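Local coordinates for protein tyrosine recombinase XerH (Helicobacter pylori, PDB 5JK0) that cuts and rejoins DNA as a site-specific tyrosine recombinase, exchanging strands at difH sites and taking part in chromosome segregation, at residues L80-E85 against K127-A132. Residues are numbered along the deposited sequence; the frame is centred on the assembly and turned at random.
Sequences LLKFHE and KNYRIA. With nucleotides of chain H.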
# COMPACT_ATOMS: atom_id res chain seq x y z
N LEU D 80 -11.73 -22.70 -13.36
CA LEU D 80 -11.37 -24.02 -12.85
C LEU D 80 -11.36 -25.07 -13.96
O LEU D 80 -10.57 -26.02 -13.92
CB LEU D 80 -12.32 -24.44 -11.73
CG LEU D 80 -12.25 -23.58 -10.47
CD1 LEU D 80 -13.06 -24.19 -9.34
CD2 LEU D 80 -10.80 -23.36 -10.04
N LEU D 81 -12.22 -24.91 -14.96
CA LEU D 81 -12.22 -25.80 -16.11
C LEU D 81 -10.97 -25.57 -16.95
O LEU D 81 -10.46 -26.49 -17.59
CB LEU D 81 -13.48 -25.60 -16.95
CG LEU D 81 -14.81 -25.94 -16.27
CD1 LEU D 81 -15.97 -25.80 -17.24
CD2 LEU D 81 -14.77 -27.34 -15.67
N LYS D 82 -10.49 -24.33 -16.95
CA LYS D 82 -9.24 -23.99 -17.62
C LYS D 82 -8.07 -24.69 -16.95
O LYS D 82 -7.15 -25.16 -17.62
CB LYS D 82 -9.01 -22.48 -17.62
CG LYS D 82 -9.97 -21.68 -18.50
CD LYS D 82 -9.77 -21.99 -19.97
CE LYS D 82 -10.64 -21.09 -20.83
NZ LYS D 82 -10.36 -19.65 -20.58
N PHE D 83 -8.10 -24.75 -15.62
CA PHE D 83 -7.03 -25.38 -14.86
C PHE D 83 -6.99 -26.89 -15.07
O PHE D 83 -5.92 -27.49 -15.12
CB PHE D 83 -7.16 -25.07 -13.37
CG PHE D 83 -6.15 -25.78 -12.52
CD1 PHE D 83 -4.81 -25.44 -12.59
CD2 PHE D 83 -6.53 -26.81 -11.67
CE1 PHE D 83 -3.87 -26.09 -11.82
CE2 PHE D 83 -5.59 -27.47 -10.90
CZ PHE D 83 -4.26 -27.11 -10.97
N HIS D 84 -8.17 -27.50 -15.18
CA HIS D 84 -8.24 -28.92 -15.47
C HIS D 84 -7.63 -29.22 -16.83
O HIS D 84 -6.87 -30.18 -16.98
CB HIS D 84 -9.69 -29.42 -15.43
CG HIS D 84 -9.87 -30.78 -16.03
ND1 HIS D 84 -10.29 -30.96 -17.33
CD2 HIS D 84 -9.67 -32.01 -15.52
CE1 HIS D 84 -10.35 -32.25 -17.59
NE2 HIS D 84 -9.98 -32.91 -16.51
N GLU D 85 -7.96 -28.39 -17.81
CA GLU D 85 -7.39 -28.50 -19.15
C GLU D 85 -5.87 -28.36 -19.10
O GLU D 85 -5.15 -29.10 -19.77
CB GLU D 85 -7.99 -27.44 -20.08
CG GLU D 85 -7.34 -27.36 -21.45
CD GLU D 85 -7.86 -26.20 -22.27
OE1 GLU D 85 -8.84 -26.39 -23.01
OE2 GLU D 85 -7.29 -25.09 -22.16
N LYS D 127 -7.40 -11.44 -10.80
CA LYS D 127 -7.83 -11.54 -9.41
C LYS D 127 -8.94 -12.57 -9.24
O LYS D 127 -8.96 -13.32 -8.27
CB LYS D 127 -8.29 -10.19 -8.88
CG LYS D 127 -7.19 -9.15 -8.80
CD LYS D 127 -7.69 -7.85 -8.21
CE LYS D 127 -6.57 -6.83 -8.10
NZ LYS D 127 -7.03 -5.56 -7.48
N ASN D 128 -9.87 -12.60 -10.20
CA ASN D 128 -10.97 -13.57 -10.17
C ASN D 128 -10.48 -15.00 -10.29
O ASN D 128 -10.98 -15.90 -9.61
CB ASN D 128 -11.97 -13.27 -11.29
CG ASN D 128 -12.70 -11.96 -11.08
OD1 ASN D 128 -12.80 -11.46 -9.96
ND2 ASN D 128 -13.21 -11.39 -12.17
N TYR D 129 -9.50 -15.21 -11.16
CA TYR D 129 -8.88 -16.52 -11.33
C TYR D 129 -8.22 -16.98 -10.03
O TYR D 129 -8.36 -18.14 -9.63
CB TYR D 129 -7.84 -16.49 -12.46
CG TYR D 129 -8.40 -16.70 -13.84
CD1 TYR D 129 -9.46 -15.92 -14.31
CD2 TYR D 129 -7.87 -17.65 -14.69
CE1 TYR D 129 -9.97 -16.11 -15.58
CE2 TYR D 129 -8.38 -17.84 -15.96
CZ TYR D 129 -9.43 -17.06 -16.40
OH TYR D 129 -9.93 -17.25 -17.67
N ARG D 130 -7.51 -16.07 -9.39
CA ARG D 130 -6.83 -16.35 -8.13
C ARG D 130 -7.83 -16.74 -7.04
O ARG D 130 -7.63 -17.74 -6.34
CB ARG D 130 -6.01 -15.14 -7.69
CG ARG D 130 -5.36 -15.29 -6.33
CD ARG D 130 -4.59 -14.03 -5.95
NE ARG D 130 -4.05 -14.11 -4.59
CZ ARG D 130 -4.73 -13.75 -3.50
NH1 ARG D 130 -5.97 -13.29 -3.61
NH2 ARG D 130 -4.16 -13.85 -2.31
N ILE D 131 -8.89 -15.95 -6.90
CA ILE D 131 -9.94 -16.22 -5.92
C ILE D 131 -10.59 -17.58 -6.18
O ILE D 131 -10.90 -18.32 -5.24
CB ILE D 131 -11.02 -15.12 -5.94
CG1 ILE D 131 -10.43 -13.79 -5.46
CG2 ILE D 131 -12.21 -15.51 -5.08
CD1 ILE D 131 -11.40 -12.63 -5.55
N ALA D 132 -10.78 -17.92 -7.45
CA ALA D 132 -11.37 -19.19 -7.83
C ALA D 132 -10.49 -20.36 -7.42
O ALA D 132 -10.96 -21.34 -6.84
CB ALA D 132 -11.63 -19.23 -9.33
P DA H 11 -11.89 -3.38 -16.00
OP1 DA H 11 -12.49 -2.03 -16.01
OP2 DA H 11 -10.51 -3.58 -16.49
O5' DA H 11 -11.96 -3.97 -14.51
C5' DA H 11 -12.58 -3.23 -13.47
C4' DA H 11 -14.09 -3.39 -13.52
O4' DA H 11 -14.44 -4.80 -13.49
C3' DA H 11 -14.84 -2.74 -12.35
O3' DA H 11 -15.93 -1.97 -12.83
C2' DA H 11 -15.31 -3.92 -11.50
C1' DA H 11 -15.46 -5.02 -12.54
N9 DA H 11 -15.30 -6.36 -11.99
C8 DA H 11 -14.20 -7.17 -12.10
N7 DA H 11 -14.33 -8.33 -11.50
C5 DA H 11 -15.60 -8.27 -10.94
C6 DA H 11 -16.34 -9.19 -10.17
N6 DA H 11 -15.88 -10.39 -9.81
N1 DA H 11 -17.58 -8.82 -9.78
C2 DA H 11 -18.04 -7.61 -10.14
N3 DA H 11 -17.43 -6.67 -10.86
C4 DA H 11 -16.21 -7.06 -11.23
O HOH W 1 -7.73 -18.14 -20.06
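Leu80 and Ala132 meet where helix 74-93 passes helix 123-143 in the core-binding domain. Methyl CD2 of Leu80 reaches across to the second helix, 3.8 Å from the carbonyl O of Ala132 and 4.3 Å from its CB. The methyl of Ala132 points at the first helix and also packs on Pro79, while Leu80 rests on Phe23 of helix 12-30 as well. Lys82 bends at chi2 (-67°) and again at chi4 (58°), which brings NZ of Lys82 to 3.8 Å from OH of Tyr129, too far for a direct bond. A water lies between them: it accepts from Lys82 NZ at 3.1 Å and is only weakly linked to Tyr129 OH. The tyrosine ring is buried beside Leu78, Pro79 and Leu114, and the side chains of Tyr129 and Lys82 both pack on a DNA phosphate. One residue before it, Asn128 faces the DNA and pairs its amide with adenine DA11 of chain H. Asn128 OD1 accepts from N6 of DA11 at 3.3 Å (N-H...O 160°), and Asn128 ND2 gives a weak bond to its N7. This two-point match to the Hoogsteen edge, characteristic of major-groove readout of adenine, fixes which way the amide is turned. The chemistry thus runs from an apolar helix junction to a hydrated lysine-tyrosine pair beside the DNA phosphates, consistent with a helix that both packs in the core and reads DNA.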